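UDP-glucose:anthocyanidin 3-O-glucosyltransferase (Clitoria ternatea, PDB 4REL) belongs to the UDP-glycosyltransferase family, whose GT-B fold sets two Rossmann-like domains face to face across a cleft, and holds KMP in this model. Local coordinates at residues F12-H17 with E80-F85; I112-V117 with F134-S139; A208-F213 with L234-L239. All coordinates share one frame; numbering follows the deposited sequence.

Contact 1: F12-H17 with E80-F85; sequences FPFGSH and EKLDLF. With KMP (3,5,7-trihydroxy-2-(4-hydroxyphenyl)-4H-chromen-4-one), chain B.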
loop_
_atom_site.group_PDB
_atom_site.type_symbol
_atom_site.label_atom_id
_atom_site.label_comp_id
_atom_site.label_asym_id
_atom_site.label_seq_id
_atom_site.Cartn_x
_atom_site.Cartn_y
_atom_site.Cartn_z
ATOM N N PHE A 12 -10.065 -6.497 -0.111
ATOM C CA PHE A 12 -9.340 -7.424 0.752
ATOM C C PHE A 12 -9.506 -6.785 2.130
ATOM O O PHE A 12 -9.016 -5.683 2.372
ATOM C CB PHE A 12 -7.875 -7.477 0.314
ATOM C CG PHE A 12 -7.057 -8.540 1.005
ATOM C CD1 PHE A 12 -7.423 -9.882 0.956
ATOM C CD2 PHE A 12 -5.880 -8.199 1.644
ATOM C CE1 PHE A 12 -6.628 -10.862 1.581
ATOM C CE2 PHE A 12 -5.089 -9.169 2.267
ATOM C CZ PHE A 12 -5.462 -10.495 2.230
ATOM N N PRO A 13 -10.251 -7.452 3.026
ATOM C CA PRO A 13 -10.833 -6.751 4.184
ATOM C C PRO A 13 -9.864 -6.583 5.359
ATOM O O PRO A 13 -10.180 -6.919 6.513
ATOM C CB PRO A 13 -12.023 -7.641 4.546
ATOM C CG PRO A 13 -11.539 -9.033 4.193
ATOM C CD PRO A 13 -10.722 -8.847 2.922
ATOM N N PHE A 14 -8.695 -6.026 5.053
ATOM C CA PHE A 14 -7.618 -5.882 6.028
ATOM C C PHE A 14 -6.889 -4.560 5.894
ATOM O O PHE A 14 -6.375 -4.242 4.818
ATOM C CB PHE A 14 -6.632 -7.037 5.877
ATOM C CG PHE A 14 -7.271 -8.371 6.078
ATOM C CD1 PHE A 14 -7.502 -8.846 7.365
ATOM C CD2 PHE A 14 -7.692 -9.130 4.988
ATOM C CE1 PHE A 14 -8.131 -10.073 7.566
ATOM C CE2 PHE A 14 -8.327 -10.354 5.187
ATOM C CZ PHE A 14 -8.544 -10.819 6.472
ATOM N N GLY A 15 -6.848 -3.811 6.997
ATOM C CA GLY A 15 -6.055 -2.595 7.126
ATOM C C GLY A 15 -5.754 -1.772 5.887
ATOM O O GLY A 15 -6.614 -1.049 5.385
ATOM N N SER A 16 -4.532 -1.909 5.384
ATOM C CA SER A 16 -4.006 -1.010 4.360
ATOM C C SER A 16 -4.695 -1.144 3.007
ATOM O O SER A 16 -4.567 -0.271 2.150
ATOM C CB SER A 16 -2.502 -1.241 4.188
ATOM O OG SER A 16 -2.247 -2.558 3.724
ATOM N N HIS A 17 -5.414 -2.241 2.802
ATOM C CA HIS A 17 -6.143 -2.406 1.546
ATOM C C HIS A 17 -7.476 -1.671 1.516
ATOM O O HIS A 17 -8.066 -1.517 0.451
ATOM C CB HIS A 17 -6.378 -3.884 1.259
ATOM C CG HIS A 17 -5.126 -4.625 0.921
ATOM N ND1 HIS A 17 -4.869 -5.102 -0.341
ATOM C CD2 HIS A 17 -4.050 -4.941 1.682
ATOM C CE1 HIS A 17 -3.688 -5.710 -0.343
ATOM N NE2 HIS A 17 -3.170 -5.613 0.866
ATOM N N GLU A 80 -2.822 -15.559 9.474
ATOM C CA GLU A 80 -3.960 -16.411 9.838
ATOM C C GLU A 80 -5.320 -15.839 9.446
ATOM O O GLU A 80 -6.122 -16.526 8.803
ATOM C CB GLU A 80 -3.973 -16.761 11.326
ATOM C CG GLU A 80 -5.200 -17.598 11.674
ATOM C CD GLU A 80 -5.108 -18.292 13.011
ATOM O OE1 GLU A 80 -4.038 -18.233 13.649
ATOM O OE2 GLU A 80 -6.123 -18.891 13.424
ATOM N N LYS A 81 -5.590 -14.590 9.815
ATOM C CA LYS A 81 -6.894 -14.013 9.493
ATOM C C LYS A 81 -7.101 -13.870 7.994
ATOM O O LYS A 81 -8.242 -13.947 7.512
ATOM C CB LYS A 81 -7.105 -12.673 10.202
ATOM C CG LYS A 81 -7.389 -12.827 11.699
ATOM C CD LYS A 81 -7.443 -11.476 12.390
ATOM C CE LYS A 81 -7.976 -11.613 13.805
ATOM N NZ LYS A 81 -7.851 -10.334 14.554
ATOM N N LEU A 82 -6.012 -13.666 7.257
ATOM C CA LEU A 82 -6.084 -13.606 5.794
ATOM C C LEU A 82 -6.515 -14.961 5.237
ATOM O O LEU A 82 -7.413 -15.038 4.399
ATOM C CB LEU A 82 -4.747 -13.202 5.158
ATOM C CG LEU A 82 -3.900 -12.062 5.720
ATOM C CD1 LEU A 82 -2.750 -11.743 4.773
ATOM C CD2 LEU A 82 -4.707 -10.827 5.991
ATOM N N ASP A 83 -5.855 -16.028 5.684
ATOM C CA ASP A 83 -6.240 -17.379 5.265
ATOM C C ASP A 83 -7.707 -17.671 5.583
ATOM O O ASP A 83 -8.438 -18.223 4.754
ATOM C CB ASP A 83 -5.385 -18.427 5.984
ATOM C CG ASP A 83 -3.930 -18.444 5.522
ATOM O OD1 ASP A 83 -3.632 -17.984 4.404
ATOM O OD2 ASP A 83 -3.081 -18.954 6.284
ATOM N N LEU A 84 -8.126 -17.334 6.802
ATOM C CA LEU A 84 -9.485 -17.654 7.249
ATOM C C LEU A 84 -10.522 -16.944 6.393
ATOM O O LEU A 84 -11.525 -17.547 5.997
ATOM C CB LEU A 84 -9.676 -17.333 8.739
ATOM C CG LEU A 84 -8.948 -18.280 9.707
ATOM C CD1 LEU A 84 -9.077 -17.806 11.151
ATOM C CD2 LEU A 84 -9.489 -19.709 9.578
ATOM N N PHE A 85 -10.282 -15.673 6.079
ATOM C CA PHE A 85 -11.195 -14.986 5.167
ATOM C C PHE A 85 -11.173 -15.608 3.775
ATOM O O PHE A 85 -12.217 -15.846 3.183
ATOM C CB PHE A 85 -10.881 -13.493 5.039
ATOM C CG PHE A 85 -11.726 -12.808 4.000
ATOM C CD1 PHE A 85 -13.075 -12.560 4.246
ATOM C CD2 PHE A 85 -11.192 -12.461 2.772
ATOM C CE1 PHE A 85 -13.865 -11.950 3.291
ATOM C CE2 PHE A 85 -11.983 -11.854 1.801
ATOM C CZ PHE A 85 -13.316 -11.592 2.064
HETATM C C1 KMP B . 3.273 -9.737 -1.282
HETATM C C2 KMP B . 2.522 -8.575 -1.234
HETATM C C3 KMP B . 1.666 -8.328 -0.054
HETATM C C4 KMP B . 1.640 -9.321 1.039
HETATM C C5 KMP B . 2.426 -10.458 0.897
HETATM C C6 KMP B . 3.221 -10.655 -0.236
HETATM C C9 KMP B . 0.842 -7.102 0.054
HETATM C C10 KMP B . 0.013 -6.937 1.270
HETATM C C11 KMP B . 0.054 -8.007 2.319
HETATM C C14 KMP B . -0.748 -7.920 3.580
HETATM C C15 KMP B . -1.776 -6.994 3.744
HETATM C C16 KMP B . -2.496 -6.943 4.928
HETATM C C17 KMP B . -2.191 -7.814 5.962
HETATM C C18 KMP B . -1.169 -8.742 5.807
HETATM C C19 KMP B . -0.454 -8.795 4.618
HETATM O O12 KMP B . 0.856 -9.120 2.151
HETATM O O13 KMP B . 0.854 -6.243 -0.860
HETATM O O24 KMP B . -2.898 -7.755 7.125
HETATM O O27 KMP B . -0.742 -5.809 1.385
HETATM O O29 KMP B . 3.970 -11.789 -0.320
HETATM O O30 KMP B . 2.557 -7.665 -2.246
#
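Phe-14 turns its CG away from its own carbonyl carbon (chi1 -59°), which lays the ring against helix 80-86, while Phe-85 sets its CG opposite its backbone N (chi1 174°) and presents a ring face to Pro-13. Two CH-pi contacts result. The methyl CD2 of Leu-82 sits over the middle of the Phe-14 ring, 3.4 Å from the centroid, almost on the ring normal. Pro-13 repays this on the next turn of the helix: its CG stands 3.5 Å from the centroid of the Phe-85 ring, 3° off the normal, with CD over the CD2-CE2 side. The far end of the Phe-14 ring is wedged against the helix backbone, CZ lying 3.3 Å from Lys-81 O, and CB of Phe-85 closes in on the ring edge near its plane.

Leu-82 divides its two methyls between protein and ligand. Besides covering Phe-14, CD2 comes within 3.9 Å of Phe-12 CZ, whereas CD1 approaches KMP C18 at 3.5 Å, on the hydroxyphenyl ring. Phe-12 is itself held between neighbours: Phe-14 CD2 lies over the centre of one of its faces, and its edge points at KMP C15. An inverse gamma turn centred on Pro-13, closed by Phe-14 N bonding to Phe-12 O at 2.7 Å, throws Pro-13 and Phe-14 toward the helix. At the end of the loop His-17 NE2 and KMP O27 are hydrogen-bonded at a modelled 2.5 Å, which is very short and doubtful in its exact value.

No hydrogen bond joins loop 12-17 to the helix. The union is apolar and aromatic, so it depends on shape and close fit, and it brings Leu-82 and His-17 to the same pocket, one greasy and one polar.

Contact 2: I112-V117 with F134-S139; sequences IADAFV and FWPNVS. With KMP (3,5,7-trihydroxy-2-(4-hydroxyphenyl)-4H-chromen-4-one), chain B.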
loop_
_atom_site.group_PDB
_atom_site.type_symbol
_atom_site.label_atom_id
_atom_site.label_comp_id
_atom_site.label_asym_id
_atom_site.label_seq_id
_atom_site.Cartn_x
_atom_site.Cartn_y
_atom_site.Cartn_z
ATOM N N ILE A 112 -15.828 -4.789 -8.981
ATOM C CA ILE A 112 -14.473 -4.307 -8.726
ATOM C C ILE A 112 -14.009 -5.012 -7.475
ATOM O O ILE A 112 -14.700 -5.019 -6.460
ATOM C CB ILE A 112 -14.414 -2.793 -8.469
ATOM C CG1 ILE A 112 -14.931 -2.022 -9.677
ATOM C CG2 ILE A 112 -12.979 -2.341 -8.162
ATOM C CD1 ILE A 112 -15.014 -0.542 -9.435
ATOM N N ALA A 113 -12.831 -5.608 -7.532
ATOM C CA ALA A 113 -12.324 -6.316 -6.369
ATOM C C ALA A 113 -10.836 -6.111 -6.206
ATOM O O ALA A 113 -10.093 -6.001 -7.185
ATOM C CB ALA A 113 -12.638 -7.801 -6.476
ATOM N N ASP A 114 -10.404 -6.058 -4.952
ATOM C CA ASP A 114 -8.980 -6.115 -4.660
ATOM C C ASP A 114 -8.468 -7.396 -5.314
ATOM O O ASP A 114 -9.114 -8.429 -5.220
ATOM C CB ASP A 114 -8.772 -6.163 -3.143
ATOM C CG ASP A 114 -7.309 -6.067 -2.750
ATOM O OD1 ASP A 114 -6.909 -5.036 -2.159
ATOM O OD2 ASP A 114 -6.551 -7.015 -3.039
ATOM N N ALA A 115 -7.338 -7.321 -6.014
ATOM C CA ALA A 115 -6.809 -8.473 -6.749
ATOM C C ALA A 115 -6.617 -9.722 -5.890
ATOM O O ALA A 115 -6.652 -10.838 -6.407
ATOM C CB ALA A 115 -5.479 -8.104 -7.444
ATOM N N PHE A 116 -6.372 -9.543 -4.595
ATOM C CA PHE A 116 -6.129 -10.699 -3.723
ATOM C C PHE A 116 -7.394 -11.528 -3.495
ATOM O O PHE A 116 -7.306 -12.697 -3.110
ATOM C CB PHE A 116 -5.560 -10.285 -2.360
ATOM C CG PHE A 116 -4.135 -9.798 -2.400
ATOM C CD1 PHE A 116 -3.389 -9.848 -3.576
ATOM C CD2 PHE A 116 -3.542 -9.281 -1.253
ATOM C CE1 PHE A 116 -2.072 -9.393 -3.610
ATOM C CE2 PHE A 116 -2.215 -8.823 -1.277
ATOM C CZ PHE A 116 -1.489 -8.876 -2.461
ATOM N N VAL A 117 -8.564 -10.924 -3.689
ATOM C CA VAL A 117 -9.814 -11.665 -3.508
ATOM C C VAL A 117 -10.129 -12.385 -4.812
ATOM O O VAL A 117 -11.064 -12.045 -5.537
ATOM C CB VAL A 117 -10.976 -10.753 -3.066
ATOM C CG1 VAL A 117 -12.204 -11.594 -2.683
ATOM C CG2 VAL A 117 -10.540 -9.914 -1.873
ATOM N N PHE A 134 -8.300 -4.476 -8.627
ATOM C CA PHE A 134 -7.690 -3.270 -8.066
ATOM C C PHE A 134 -6.375 -3.673 -7.398
ATOM O O PHE A 134 -6.325 -4.675 -6.671
ATOM C CB PHE A 134 -8.656 -2.639 -7.047
ATOM C CG PHE A 134 -8.126 -1.392 -6.364
ATOM C CD1 PHE A 134 -7.921 -0.221 -7.081
ATOM C CD2 PHE A 134 -7.873 -1.391 -4.989
ATOM C CE1 PHE A 134 -7.464 0.934 -6.444
ATOM C CE2 PHE A 134 -7.414 -0.235 -4.341
ATOM C CZ PHE A 134 -7.208 0.931 -5.083
ATOM N N TRP A 135 -5.325 -2.891 -7.638
ATOM C CA TRP A 135 -3.979 -3.202 -7.145
ATOM C C TRP A 135 -3.421 -2.072 -6.284
ATOM O O TRP A 135 -2.860 -1.102 -6.809
ATOM C CB TRP A 135 -3.046 -3.424 -8.338
ATOM C CG TRP A 135 -1.703 -3.970 -7.955
ATOM C CD1 TRP A 135 -0.540 -3.272 -7.824
ATOM C CD2 TRP A 135 -1.394 -5.336 -7.650
ATOM N NE1 TRP A 135 0.480 -4.122 -7.453
ATOM C CE2 TRP A 135 -0.022 -5.393 -7.351
ATOM C CE3 TRP A 135 -2.147 -6.513 -7.616
ATOM C CZ2 TRP A 135 0.618 -6.592 -7.012
ATOM C CZ3 TRP A 135 -1.518 -7.696 -7.276
ATOM C CH2 TRP A 135 -0.143 -7.727 -6.976
ATOM N N PRO A 136 -3.575 -2.184 -4.954
ATOM C CA PRO A 136 -3.097 -1.117 -4.071
ATOM C C PRO A 136 -1.706 -1.412 -3.500
ATOM O O PRO A 136 -1.291 -0.788 -2.529
ATOM C CB PRO A 136 -4.142 -1.127 -2.955
ATOM C CG PRO A 136 -4.459 -2.594 -2.806
ATOM C CD PRO A 136 -4.468 -3.118 -4.248
ATOM N N ASN A 137 -0.999 -2.363 -4.092
ATOM C CA ASN A 137 0.327 -2.726 -3.607
ATOM C C ASN A 137 1.391 -2.007 -4.401
ATOM O O ASN A 137 1.084 -1.086 -5.158
ATOM C CB ASN A 137 0.477 -4.235 -3.710
ATOM C CG ASN A 137 -0.819 -4.933 -3.373
ATOM O OD1 ASN A 137 -1.452 -5.573 -4.226
ATOM N ND2 ASN A 137 -1.266 -4.742 -2.138
ATOM N N VAL A 138 2.646 -2.395 -4.217
ATOM C CA VAL A 138 3.708 -1.796 -5.001
ATOM C C VAL A 138 3.441 -2.119 -6.464
ATOM O O VAL A 138 3.294 -3.281 -6.839
ATOM C CB VAL A 138 5.092 -2.292 -4.536
ATOM C CG1 VAL A 138 6.200 -1.622 -5.343
ATOM C CG2 VAL A 138 5.257 -1.977 -3.059
ATOM N N SER A 139 3.327 -1.077 -7.281
ATOM C CA SER A 139 2.972 -1.244 -8.689
ATOM C C SER A 139 3.876 -2.265 -9.383
ATOM O O SER A 139 3.396 -3.197 -10.027
ATOM C CB SER A 139 3.055 0.105 -9.413
ATOM O OG SER A 139 4.352 0.667 -9.269
HETATM C C1 KMP B . 3.273 -9.737 -1.282
HETATM C C2 KMP B . 2.522 -8.575 -1.234
HETATM C C3 KMP B . 1.666 -8.328 -0.054
HETATM C C4 KMP B . 1.640 -9.321 1.039
HETATM C C5 KMP B . 2.426 -10.458 0.897
HETATM C C6 KMP B . 3.221 -10.655 -0.236
HETATM C C9 KMP B . 0.842 -7.102 0.054
HETATM C C10 KMP B . 0.013 -6.937 1.270
HETATM C C11 KMP B . 0.054 -8.007 2.319
HETATM C C14 KMP B . -0.748 -7.920 3.580
HETATM C C15 KMP B . -1.776 -6.994 3.744
HETATM C C16 KMP B . -2.496 -6.943 4.928
HETATM C C17 KMP B . -2.191 -7.814 5.962
HETATM C C18 KMP B . -1.169 -8.742 5.807
HETATM C C19 KMP B . -0.454 -8.795 4.618
HETATM O O12 KMP B . 0.856 -9.120 2.151
HETATM O O13 KMP B . 0.854 -6.243 -0.860
HETATM O O24 KMP B . -2.898 -7.755 7.125
HETATM O O27 KMP B . -0.742 -5.809 1.385
HETATM O O29 KMP B . 3.970 -11.789 -0.320
HETATM O O30 KMP B . 2.557 -7.665 -2.246
HETATM O O HOH W 1 -4.017 -6.695 -3.616
#
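Asp-114 and Phe-134 pair as a parallel bridge, their CA atoms 4.6 Å apart, at the C-terminal ends of two neighbouring strands. Phe-134 N donates to Ala-113 O at 2.8 Å and Phe-134 O takes Ala-115 N at 2.9 Å, so Phe-134 straddles Asp-114 from both sides. Beyond the bridge segment 112-117 folds into a type I turn from Asp-114 to Val-117. Inside it, Asp-114 OD2 receives Phe-116 N on its anti lone pair, an Asx turn. Asp-114 holds CG opposite its backbone N (chi1 -174°), which places OD1 against Pro-136 CG, and OD1 also bonds to His-17 ND1.

The bridge joins the two strands of a beta-alpha-beta unit, strand 110-114, helix 119-127, strand 131-135, inside the parallel sheet of a Rossmann-like domain; the loops after these two strands supply Phe-116 and Asn-137 to the KMP pocket.

Phe-116 turns an edge toward the face of the Trp-135 six-membered ring, in an offset edge-to-face pair with planes at 89° and centroids 6.0 Å apart. Ala-115 CB meets the indole instead at its edge, near CE3. A water lies over the centre of the Phe-116 ring and donates one hydrogen to Asp-114 OD2 and the other to Asn-137 OD1. That amide oxygen also stands over the Trp-135 ring, 3.3 Å above its plane. The indole's rotation is fixed by NE1, which donates to Val-138 O almost straight (176°), though from well above that carbonyl's plane. On the ligand side, Phe-116 directs its edge at KMP C9, and Asn-137 ND2 comes to 2.9 Å from KMP O13.

Contact 3: A208-F213 with L234-L239; sequences AVVVNF and LYVVPL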
loop_
_atom_site.group_PDB
_atom_site.type_symbol
_atom_site.label_atom_id
_atom_site.label_comp_id
_atom_site.label_asym_id
_atom_site.label_seq_id
_atom_site.Cartn_x
_atom_site.Cartn_y
_atom_site.Cartn_z
ATOM N N ALA A 208 -10.282 -5.148 -16.678
ATOM C CA ALA A 208 -9.236 -4.149 -16.499
ATOM C C ALA A 208 -8.545 -4.360 -15.157
ATOM O O ALA A 208 -9.146 -4.888 -14.210
ATOM C CB ALA A 208 -9.818 -2.735 -16.584
ATOM N N VAL A 209 -7.277 -3.973 -15.080
ATOM C CA VAL A 209 -6.572 -3.941 -13.812
ATOM C C VAL A 209 -6.316 -2.472 -13.503
ATOM O O VAL A 209 -5.757 -1.742 -14.335
ATOM C CB VAL A 209 -5.234 -4.723 -13.865
ATOM C CG1 VAL A 209 -4.454 -4.526 -12.572
ATOM C CG2 VAL A 209 -5.490 -6.209 -14.100
ATOM N N VAL A 210 -6.757 -2.032 -12.327
ATOM C CA VAL A 210 -6.623 -0.633 -11.923
ATOM C C VAL A 210 -5.498 -0.509 -10.895
ATOM O O VAL A 210 -5.571 -1.100 -9.809
ATOM C CB VAL A 210 -7.940 -0.108 -11.323
ATOM C CG1 VAL A 210 -7.759 1.319 -10.784
ATOM C CG2 VAL A 210 -9.034 -0.117 -12.381
ATOM N N VAL A 211 -4.454 0.244 -11.245
ATOM C CA VAL A 211 -3.293 0.385 -10.374
ATOM C C VAL A 211 -3.394 1.695 -9.602
ATOM O O VAL A 211 -3.614 2.752 -10.188
ATOM C CB VAL A 211 -1.962 0.353 -11.164
ATOM C CG1 VAL A 211 -0.788 0.561 -10.213
ATOM C CG2 VAL A 211 -1.803 -0.968 -11.908
ATOM N N ASN A 212 -3.210 1.612 -8.287
ATOM C CA ASN A 212 -3.352 2.751 -7.384
ATOM C C ASN A 212 -2.031 3.514 -7.306
ATOM O O ASN A 212 -1.419 3.607 -6.245
ATOM C CB ASN A 212 -3.715 2.232 -5.987
ATOM C CG ASN A 212 -4.292 3.306 -5.089
ATOM O OD1 ASN A 212 -5.133 4.104 -5.518
ATOM N ND2 ASN A 212 -3.840 3.336 -3.829
ATOM N N PHE A 213 -1.583 4.058 -8.428
ATOM C CA PHE A 213 -0.284 4.721 -8.462
ATOM C C PHE A 213 -0.179 5.685 -9.642
ATOM O O PHE A 213 -1.161 5.953 -10.329
ATOM C CB PHE A 213 0.829 3.665 -8.520
ATOM C CG PHE A 213 2.162 4.168 -8.043
ATOM C CD1 PHE A 213 2.292 4.708 -6.772
ATOM C CD2 PHE A 213 3.278 4.100 -8.861
ATOM C CE1 PHE A 213 3.516 5.180 -6.315
ATOM C CE2 PHE A 213 4.505 4.577 -8.422
ATOM C CZ PHE A 213 4.627 5.114 -7.149
ATOM N N LEU A 234 -5.006 0.280 -16.233
ATOM C CA LEU A 234 -5.432 1.650 -15.967
ATOM C C LEU A 234 -4.811 2.138 -14.665
ATOM O O LEU A 234 -4.792 1.405 -13.665
ATOM C CB LEU A 234 -6.964 1.715 -15.863
ATOM C CG LEU A 234 -7.796 1.229 -17.056
ATOM C CD1 LEU A 234 -9.303 1.173 -16.711
ATOM C CD2 LEU A 234 -7.555 2.125 -18.259
ATOM N N TYR A 235 -4.293 3.364 -14.671
ATOM C CA TYR A 235 -3.762 3.962 -13.449
ATOM C C TYR A 235 -4.723 5.051 -12.983
ATOM O O TYR A 235 -5.056 5.960 -13.744
ATOM C CB TYR A 235 -2.379 4.576 -13.685
ATOM C CG TYR A 235 -1.227 3.602 -13.816
ATOM C CD1 TYR A 235 -0.297 3.453 -12.793
ATOM C CD2 TYR A 235 -1.059 2.849 -14.971
ATOM C CE1 TYR A 235 0.775 2.564 -12.920
ATOM C CE2 TYR A 235 0.002 1.968 -15.105
ATOM C CZ TYR A 235 0.909 1.829 -14.076
ATOM O OH TYR A 235 1.958 0.957 -14.233
ATOM N N VAL A 236 -5.184 4.945 -11.744
ATOM C CA VAL A 236 -6.001 5.991 -11.146
ATOM C C VAL A 236 -5.241 6.575 -9.964
ATOM O O VAL A 236 -4.724 5.836 -9.120
ATOM C CB VAL A 236 -7.369 5.456 -10.711
ATOM C CG1 VAL A 236 -8.174 6.541 -9.994
ATOM C CG2 VAL A 236 -8.126 4.956 -11.930
ATOM N N VAL A 237 -5.154 7.903 -9.942
ATOM C CA VAL A 237 -4.359 8.630 -8.959
ATOM C C VAL A 237 -4.764 8.225 -7.547
ATOM O O VAL A 237 -5.946 8.286 -7.195
ATOM C CB VAL A 237 -4.528 10.157 -9.150
ATOM C CG1 VAL A 237 -4.050 10.923 -7.931
ATOM C CG2 VAL A 237 -3.782 10.613 -10.395
ATOM N N PRO A 238 -3.783 7.810 -6.733
ATOM C CA PRO A 238 -4.029 7.275 -5.385
ATOM C C PRO A 238 -4.328 8.332 -4.330
ATOM O O PRO A 238 -4.707 7.968 -3.217
ATOM C CB PRO A 238 -2.698 6.587 -5.037
ATOM C CG PRO A 238 -1.680 7.315 -5.860
ATOM C CD PRO A 238 -2.379 7.627 -7.150
ATOM N N LEU A 239 -4.136 9.607 -4.667
ATOM C CA LEU A 239 -4.383 10.700 -3.734
ATOM C C LEU A 239 -5.813 10.658 -3.223
ATOM O O LEU A 239 -6.726 10.271 -3.957
ATOM C CB LEU A 239 -4.113 12.050 -4.407
ATOM C CG LEU A 239 -2.661 12.264 -4.838
ATOM C CD1 LEU A 239 -2.486 13.628 -5.505
ATOM C CD2 LEU A 239 -1.728 12.119 -3.646
HETATM O O HOH W 2 -4.594 5.430 -2.030
HETATM O O HOH W 3 -6.652 4.371 -7.595
#
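Val-211 O is gripped from several directions: Val-236 N bonds to it at 3.1 Å, Tyr-235 CA makes a CA-H...O contact, and Phe-213 N, two residues further along the same segment, adds a weak bond that closes an inverse gamma turn centred on Asn-212. Earlier in the parallel ladder, Leu-234 N donates to Val-209 O, and Leu-234 O accepts Val-211 N at 2.7 Å, the shortest of the three bonds across the pair. Val-210 is thus matched with Leu-234 and Val-211 with Tyr-235.

On the Val-211 side of the sheet, Tyr-235 has CG opposite its carbonyl carbon (chi1 -75°), which sets its ring alongside the valine. Val-211 CB lies over that ring toward its rim, while Val-211 CG1 touches Tyr-235 CE1 at 3.7 Å. The ring's edge meets the Phe-213 carbonyl, and its OH bonds to Asp-218. On the other side Val-210 CG1 packs on Val-236 CG2 at 3.8 Å, and Ala-208 CB meets Leu-234 CD1.

Past the ladder the two segments remain bridged by water. The Asn-212 amide crosses Pro-238, Asn-212 OD1 lying 3.5 Å from Pro-238 CB, and each end of the amide takes a different water: one gives a hydrogen to OD1 and another to Val-236 O, and the second accepts from ND2 and donates to Pro-238 O. These links fix which way the amide is flipped.

C-terminal helix 431-445 lies against Leu-234 and Val-236, and Asp-435 receives Tyr-235 N. Together these two strands and helix 220-229 form a beta-alpha-beta crossover, the last of the parallel, Rossmann-like sheet in the N-terminal half of a GT-B fold.

In the fold
From the N terminus, the chain leaves strand 6-10 into loop 12-17, and contact 1 closes a long excursion when helix 80-86 returns over it. Contact 2 closes the short crossover through helix 119-127, and contact 3 the one through helix 220-229. The three follow in series, none nested or crossed. Contacts 2 and 3 are adjacent in one parallel sheet, where Trp-135 N bonds to Val-210 O and strand 131-135 lies beside 208-211. Contacts 1 and 2 meet at the KMP pocket, where Asn-137 packs beside His-17. Contact 3 has no touch with contact 1 and ties down the far edge of the sheet, strand 233-235.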